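Local coordinates for Plm1 (Streptomyces sp. HK803, PDB 4HXY), which probably reduces, with NADPH, the beta-keto group of a polyketide intermediate as the ketoreductase of the first module in phoslactomycin biosynthesis, at residues 75-79 and 80-84; 384-388 and 389-393; 410-414 and 415-419. All coordinates share one frame; numbering follows the deposited sequence.

Interaction 1 of 3, residues 75-79 and 80-84; sequences HEVAG and HPTGP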
loop_
_atom_site.group_PDB
_atom_site.type_symbol
_atom_site.label_atom_id
_atom_site.label_comp_id
_atom_site.label_asym_id
_atom_site.label_seq_id
_atom_site.Cartn_x
_atom_site.Cartn_y
_atom_site.Cartn_z
ATOM N N HIS A 75 12.911 16.397 0.581
ATOM C CA HIS A 75 13.833 17.050 1.509
ATOM C C HIS A 75 14.689 18.106 0.805
ATOM O O HIS A 75 15.060 19.115 1.422
ATOM C CB HIS A 75 14.743 16.035 2.204
ATOM C CG HIS A 75 14.025 15.138 3.158
ATOM N ND1 HIS A 75 12.826 15.472 3.750
ATOM C CD2 HIS A 75 14.335 13.900 3.611
ATOM C CE1 HIS A 75 12.430 14.476 4.525
ATOM N NE2 HIS A 75 13.331 13.518 4.466
ATOM N N GLU A 76 15.023 17.871 -0.457
ATOM C CA GLU A 76 15.814 18.841 -1.214
ATOM C C GLU A 76 15.082 20.144 -1.433
ATOM O O GLU A 76 15.688 21.196 -1.423
ATOM C CB GLU A 76 16.210 18.325 -2.587
ATOM C CG GLU A 76 17.265 17.291 -2.589
ATOM C CD GLU A 76 18.654 17.796 -2.240
ATOM O OE1 GLU A 76 18.936 18.999 -2.310
ATOM O OE2 GLU A 76 19.467 16.951 -1.882
ATOM N N VAL A 77 13.790 20.057 -1.703
ATOM C CA VAL A 77 13.006 21.256 -1.976
ATOM C C VAL A 77 12.332 21.875 -0.757
ATOM O O VAL A 77 11.664 22.882 -0.871
ATOM C CB VAL A 77 11.987 21.060 -3.123
ATOM C CG1 VAL A 77 12.708 20.692 -4.395
ATOM C CG2 VAL A 77 10.952 20.042 -2.774
ATOM N N ALA A 78 12.493 21.246 0.394
ATOM C CA ALA A 78 11.879 21.763 1.593
ATOM C C ALA A 78 12.466 23.104 1.938
ATOM O O ALA A 78 13.673 23.279 1.934
ATOM C CB ALA A 78 12.122 20.802 2.729
ATOM N N GLY A 79 11.613 24.042 2.277
ATOM C CA GLY A 79 12.090 25.333 2.705
ATOM C C GLY A 79 12.535 26.245 1.590
ATOM O O GLY A 79 13.037 27.326 1.850
ATOM N N HIS A 80 12.340 25.818 0.351
ATOM C CA HIS A 80 12.674 26.642 -0.795
ATOM C C HIS A 80 11.465 26.781 -1.684
ATOM O O HIS A 80 10.763 25.814 -1.902
ATOM C CB HIS A 80 13.820 26.037 -1.590
ATOM C CG HIS A 80 15.049 25.798 -0.781
ATOM N ND1 HIS A 80 15.767 26.820 -0.202
ATOM C CD2 HIS A 80 15.694 24.656 -0.460
ATOM C CE1 HIS A 80 16.796 26.316 0.448
ATOM N NE2 HIS A 80 16.778 25.006 0.304
ATOM N N PRO A 81 11.201 27.979 -2.193
ATOM C CA PRO A 81 10.087 28.121 -3.111
ATOM C C PRO A 81 10.342 27.412 -4.437
ATOM O O PRO A 81 11.415 27.546 -5.018
ATOM C CB PRO A 81 9.981 29.647 -3.322
ATOM C CG PRO A 81 10.667 30.236 -2.203
ATOM C CD PRO A 81 11.744 29.287 -1.787
ATOM N N THR A 82 9.362 26.627 -4.880
ATOM C CA THR A 82 9.379 26.058 -6.211
ATOM C C THR A 82 7.961 25.991 -6.730
ATOM O O THR A 82 6.998 26.067 -5.976
ATOM C CB THR A 82 9.927 24.605 -6.237
ATOM O OG1 THR A 82 8.972 23.733 -5.630
ATOM C CG2 THR A 82 11.272 24.493 -5.503
ATOM N N GLY A 83 7.838 25.798 -8.029
ATOM C CA GLY A 83 6.561 25.454 -8.602
ATOM C C GLY A 83 6.151 24.039 -8.228
ATOM O O GLY A 83 6.790 23.399 -7.375
ATOM N N PRO A 84 5.096 23.532 -8.880
ATOM C CA PRO A 84 4.562 22.205 -8.567
ATOM C C PRO A 84 5.599 21.079 -8.683
ATOM O O PRO A 84 6.406 21.073 -9.612
ATOM C CB PRO A 84 3.467 22.008 -9.620
ATOM C CG PRO A 84 3.150 23.370 -10.149
ATOM C CD PRO A 84 4.399 24.164 -10.017
#

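Interaction 2 of 3, residues 384-388 and 389-393; sequences TPLLV and PAALQ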
loop_
_atom_site.group_PDB
_atom_site.type_symbol
_atom_site.label_atom_id
_atom_site.label_comp_id
_atom_site.label_asym_id
_atom_site.label_seq_id
_atom_site.Cartn_x
_atom_site.Cartn_y
_atom_site.Cartn_z
ATOM N N THR A 384 -15.605 4.558 10.629
ATOM C CA THR A 384 -16.085 3.842 11.791
ATOM C C THR A 384 -15.310 2.531 11.855
ATOM O O THR A 384 -15.226 1.817 10.861
ATOM C CB THR A 384 -17.586 3.581 11.694
ATOM O OG1 THR A 384 -18.273 4.839 11.557
ATOM C CG2 THR A 384 -18.105 2.835 12.933
ATOM N N PRO A 385 -14.744 2.214 13.014
ATOM C CA PRO A 385 -14.058 0.915 13.108
ATOM C C PRO A 385 -14.974 -0.261 12.779
ATOM O O PRO A 385 -16.130 -0.293 13.228
ATOM C CB PRO A 385 -13.568 0.879 14.556
ATOM C CG PRO A 385 -13.367 2.319 14.897
ATOM C CD PRO A 385 -14.517 3.031 14.217
ATOM N N LEU A 386 -14.455 -1.217 11.993
ATOM C CA LEU A 386 -15.223 -2.408 11.617
ATOM C C LEU A 386 -15.345 -3.269 12.850
ATOM O O LEU A 386 -14.364 -3.459 13.557
ATOM C CB LEU A 386 -14.471 -3.213 10.565
ATOM C CG LEU A 386 -14.348 -2.580 9.190
ATOM C CD1 LEU A 386 -13.217 -3.264 8.371
ATOM C CD2 LEU A 386 -15.699 -2.627 8.475
ATOM N N LEU A 387 -16.529 -3.809 13.095
ATOM C CA LEU A 387 -16.676 -4.797 14.162
ATOM C C LEU A 387 -15.967 -6.091 13.757
ATOM O O LEU A 387 -15.891 -6.433 12.580
ATOM C CB LEU A 387 -18.156 -5.018 14.475
ATOM C CG LEU A 387 -18.929 -3.742 14.815
ATOM C CD1 LEU A 387 -20.325 -4.107 15.298
ATOM C CD2 LEU A 387 -18.171 -2.930 15.840
ATOM N N VAL A 388 -15.392 -6.779 14.733
ATOM C CA VAL A 388 -14.563 -7.934 14.448
ATOM C C VAL A 388 -15.287 -9.032 13.648
ATOM O O VAL A 388 -14.730 -9.557 12.693
ATOM C CB VAL A 388 -13.887 -8.470 15.725
ATOM C CG1 VAL A 388 -13.198 -9.778 15.400
ATOM C CG2 VAL A 388 -12.887 -7.432 16.271
ATOM N N PRO A 389 -16.547 -9.366 14.002
ATOM C CA PRO A 389 -17.211 -10.371 13.171
ATOM C C PRO A 389 -17.349 -9.960 11.700
ATOM O O PRO A 389 -17.161 -10.785 10.785
ATOM C CB PRO A 389 -18.600 -10.500 13.821
ATOM C CG PRO A 389 -18.395 -10.006 15.253
ATOM C CD PRO A 389 -17.393 -8.914 15.124
ATOM N N ALA A 390 -17.684 -8.692 11.480
ATOM C CA ALA A 390 -17.844 -8.165 10.127
ATOM C C ALA A 390 -16.517 -8.194 9.376
ATOM O O ALA A 390 -16.471 -8.515 8.179
ATOM C CB ALA A 390 -18.389 -6.749 10.170
ATOM N N ALA A 391 -15.436 -7.826 10.059
ATOM C CA ALA A 391 -14.128 -7.801 9.428
ATOM C C ALA A 391 -13.674 -9.202 9.031
ATOM O O ALA A 391 -13.163 -9.440 7.935
ATOM C CB ALA A 391 -13.107 -7.156 10.357
ATOM N N LEU A 392 -13.858 -10.148 9.946
ATOM C CA LEU A 392 -13.445 -11.517 9.677
ATOM C C LEU A 392 -14.268 -12.138 8.544
ATOM O O LEU A 392 -13.741 -12.939 7.746
ATOM C CB LEU A 392 -13.522 -12.353 10.965
ATOM C CG LEU A 392 -12.432 -12.050 11.994
ATOM C CD1 LEU A 392 -12.752 -12.734 13.339
ATOM C CD2 LEU A 392 -11.043 -12.451 11.498
ATOM N N GLN A 393 -15.553 -11.809 8.468
ATOM C CA GLN A 393 -16.377 -12.302 7.373
ATOM C C GLN A 393 -15.879 -11.723 6.055
ATOM O O GLN A 393 -15.733 -12.447 5.067
ATOM C CB GLN A 393 -17.849 -11.971 7.573
ATOM C CG GLN A 393 -18.719 -12.399 6.405
ATOM C CD GLN A 393 -18.841 -13.899 6.281
ATOM O OE1 GLN A 393 -19.541 -14.542 7.069
ATOM N NE2 GLN A 393 -18.170 -14.470 5.282
#

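Interaction 3 of 3, residues 410-414 and 415-419; sequences ADVTW and SRFLP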
loop_
_atom_site.group_PDB
_atom_site.type_symbol
_atom_site.label_atom_id
_atom_site.label_comp_id
_atom_site.label_asym_id
_atom_site.label_seq_id
_atom_site.Cartn_x
_atom_site.Cartn_y
_atom_site.Cartn_z
ATOM N N ALA A 410 -13.845 -1.148 4.298
ATOM C CA ALA A 410 -13.886 -0.106 5.330
ATOM C C ALA A 410 -15.321 0.359 5.532
ATOM O O ALA A 410 -16.129 0.257 4.615
ATOM C CB ALA A 410 -12.986 1.086 4.928
ATOM N N ASP A 411 -15.624 0.865 6.722
ATOM C CA ASP A 411 -16.927 1.483 7.000
ATOM C C ASP A 411 -16.767 3.007 6.888
ATOM O O ASP A 411 -16.307 3.652 7.844
ATOM C CB ASP A 411 -17.356 1.087 8.416
ATOM C CG ASP A 411 -18.755 1.552 8.775
ATOM O OD1 ASP A 411 -19.334 2.344 8.004
ATOM O OD2 ASP A 411 -19.263 1.122 9.845
ATOM N N VAL A 412 -17.114 3.551 5.722
ATOM C CA VAL A 412 -16.911 4.965 5.420
ATOM C C VAL A 412 -18.259 5.666 5.366
ATOM O O VAL A 412 -19.184 5.177 4.718
ATOM C CB VAL A 412 -16.215 5.174 4.064
ATOM C CG1 VAL A 412 -15.971 6.684 3.803
ATOM C CG2 VAL A 412 -14.881 4.413 4.016
ATOM N N THR A 413 -18.359 6.793 6.067
ATOM C CA THR A 413 -19.511 7.678 5.949
ATOM C C THR A 413 -19.032 8.883 5.126
ATOM O O THR A 413 -18.353 9.777 5.641
ATOM C CB THR A 413 -20.031 8.098 7.352
ATOM O OG1 THR A 413 -20.430 6.924 8.088
ATOM C CG2 THR A 413 -21.210 9.058 7.243
ATOM N N TRP A 414 -19.368 8.868 3.842
ATOM C CA TRP A 414 -18.802 9.776 2.861
ATOM C C TRP A 414 -19.119 11.244 3.157
ATOM O O TRP A 414 -18.289 12.100 2.889
ATOM C CB TRP A 414 -19.228 9.383 1.437
ATOM C CG TRP A 414 -18.620 8.082 1.068
ATOM C CD1 TRP A 414 -19.239 6.865 1.037
ATOM C CD2 TRP A 414 -17.258 7.853 0.765
ATOM N NE1 TRP A 414 -18.331 5.882 0.711
ATOM C CE2 TRP A 414 -17.102 6.469 0.541
ATOM C CE3 TRP A 414 -16.145 8.680 0.656
ATOM C CZ2 TRP A 414 -15.880 5.915 0.187
ATOM C CZ3 TRP A 414 -14.934 8.124 0.315
ATOM C CH2 TRP A 414 -14.805 6.757 0.102
ATOM N N SER A 415 -20.299 11.522 3.728
ATOM C CA SER A 415 -20.690 12.896 4.062
ATOM C C SER A 415 -19.742 13.537 5.086
ATOM O O SER A 415 -19.570 14.751 5.063
ATOM C CB SER A 415 -22.133 12.930 4.607
ATOM O OG SER A 415 -22.219 12.174 5.791
ATOM N N ARG A 416 -19.157 12.737 5.978
ATOM C CA ARG A 416 -18.135 13.215 6.912
ATOM C C ARG A 416 -16.720 13.073 6.347
ATOM O O ARG A 416 -15.860 13.935 6.554
ATOM C CB ARG A 416 -18.159 12.445 8.232
ATOM C CG ARG A 416 -19.405 12.551 9.078
ATOM C CD ARG A 416 -19.263 11.617 10.297
ATOM N NE ARG A 416 -20.393 11.711 11.224
ATOM C CZ ARG A 416 -20.339 11.458 12.542
ATOM N NH1 ARG A 416 -21.439 11.578 13.288
ATOM N NH2 ARG A 416 -19.199 11.099 13.135
ATOM N N PHE A 417 -16.458 11.965 5.672
ATOM C CA PHE A 417 -15.093 11.694 5.206
ATOM C C PHE A 417 -14.606 12.714 4.171
ATOM O O PHE A 417 -13.486 13.209 4.267
ATOM C CB PHE A 417 -15.028 10.280 4.607
ATOM C CG PHE A 417 -13.690 9.923 4.037
ATOM C CD1 PHE A 417 -12.728 9.328 4.824
ATOM C CD2 PHE A 417 -13.390 10.190 2.709
ATOM C CE1 PHE A 417 -11.483 9.011 4.295
ATOM C CE2 PHE A 417 -12.142 9.889 2.195
ATOM C CZ PHE A 417 -11.205 9.283 2.988
ATOM N N LEU A 418 -15.436 13.023 3.185
ATOM C CA LEU A 418 -14.976 13.829 2.040
ATOM C C LEU A 418 -14.612 15.264 2.411
ATOM O O LEU A 418 -13.546 15.744 1.986
ATOM C CB LEU A 418 -15.978 13.808 0.885
ATOM C CG LEU A 418 -16.099 12.516 0.120
ATOM C CD1 LEU A 418 -17.322 12.588 -0.803
ATOM C CD2 LEU A 418 -14.799 12.254 -0.658
ATOM N N PRO A 419 -15.459 15.953 3.208
ATOM C CA PRO A 419 -15.038 17.318 3.588
ATOM C C PRO A 419 -13.779 17.332 4.448
ATOM O O PRO A 419 -12.967 18.281 4.345
ATOM C CB PRO A 419 -16.246 17.891 4.343
ATOM C CG PRO A 419 -17.411 17.005 3.956
ATOM C CD PRO A 419 -16.838 15.646 3.651
#

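Interaction 1 of 3, residues 75-79 and 80-84
H80 closes a turn at the C-terminal end of helix 67-77, its amide N donating to V77 O at 3.3 Å with an N-H...O angle of 156°. This donor stands well above the plane of the V77 carbonyl. The imidazole of H80 meets the backbone of the segment it follows. Its CD2 carbon lies 3.6 Å from E76 O, which sits at the ring edge in the ring plane, and 3.4 Å from A78 O, which approaches obliquely. With CG anti to its own carbonyl carbon (chi1 -56°), the ring is carried back over the turn. V77 to H80 form a type II beta turn in which G79 takes the third position with a positive phi of 78°; any side chain at these backbone angles would collide with the carbonyl O of A78. The turn leads the chain out of helix 67-77 and into the loop before strand 85-90. Farther along, V77 CG1 and T82 CG2 approach at 4.2 Å, a light apolar touch. T82 OG1 binds G83 O at 2.8 Å, on a lone pair of that carbonyl, and also pairs with R124 NH2. R124 NH1 in turn bonds to V77 O, and the same guanidinium thus bridges the start of the turn and the loop beyond it. The ring of H80 also meets that of W51, while E76 OE1 forms a salt bridge with R53.

Interaction 2 of 3, residues 384-388 and 389-393
V388 and L392, one helical turn apart, run side by side and point the same way, with V388 CG1 3.6 Å from L392 CD1. The valine methyl reaches forward because it lies anti to the backbone N (chi1 172°). A second apolar touch joins L386 CB to A391 CB at 4.2 Å, turning the loop residue in against the buried side of the first turn. P389 CD lies against L387 CB and V388 CB, the latter at 3.6 Å. Shortening L392 to an alanine is likely to leave V388 CG1 without its apolar partner and open a gap beside R206 of helix 198-210, which the leucine also touches. Backbone hydrogen bonds form the second group. A391 N donates to L387 O at 2.9 Å, and L392 N to V388 O at 2.9 Å with an N-H...O angle of 168°; in each the donor lies nearly along the C=O axis. P389, which has no amide hydrogen, occupies the first turn, where no i-to-i-4 donor is required of it. L387 is the N-cap residue, and the whole is a helix start with proline in the first turn, opening helix 388-400, which packs through V388 and L392 on helix 198-210 of the Rossmann-type fold; the L386 side chain lies about 7 Å from the bound NADPH.

Interaction 3 of 3, residues 410-414 and 415-419
W414 CG lies anti to its carbonyl carbon (chi1 -67°), whereas F417 CG lies anti to its backbone N (chi1 177°), and these two settings bring the two side chains alongside each other, pointing the same way. W414 CZ3 of the six-membered ring lies 3.5 Å from F417 CD2. Their planes stand at 78° and the six-membered ring centroid of W414 is 5.3 Å from the ring centroid of F417, an oblique meeting. V412 fills the angle between the two aromatics: its CG1 lies over the centre of one face of the indole, 3.4 Å above the plane, and touches F417 CB at 3.8 Å. L418 comes from another direction, its CG 3.9 Å from W414 CE3 and near the indole plane. The backbone carries the helix start. T413, at the N-cap position, makes no capping bond with its side chain, but its carbonyl O accepts the amide of F417 at 2.9 Å, in the carbonyl plane, and weakly that of R416. L418 N donates to W414 O at 3.0 Å in a nearly straight bond, while P419, which has no amide hydrogen to give to the turn before, marks a kink within helix 414-421. Further aromatic rings join in: the indole stacks with F433, and F417 meets W327 and F430 edge-to-face. Strand 408-412 thus passes almost directly into helix 414-421, with strand 383-384 alongside: L383 touches both V412 and F417.

How the interactions relate
The three contacts follow one another along the chain. Interaction 1 comes far earlier, between helix 67-77 and strand 85-90, and its centre lies about 42 Å from that of interaction 2 and about 32 Å from that of interaction 3, without touching either. Interactions 2 and 3, with centres about 17 Å apart, are direct neighbours: T384 N and D411 O lie 3.0 Å apart, a probable hydrogen bond between antiparallel strands 383-384 and 408-412, and L386 CD2 packs on D411 N. Strand 408-412 also pairs with strand 357-361 and, antiparallel, with strand 6-14, and so joins the two later contacts to the N-terminal part of the chain, in which interaction 1 lies.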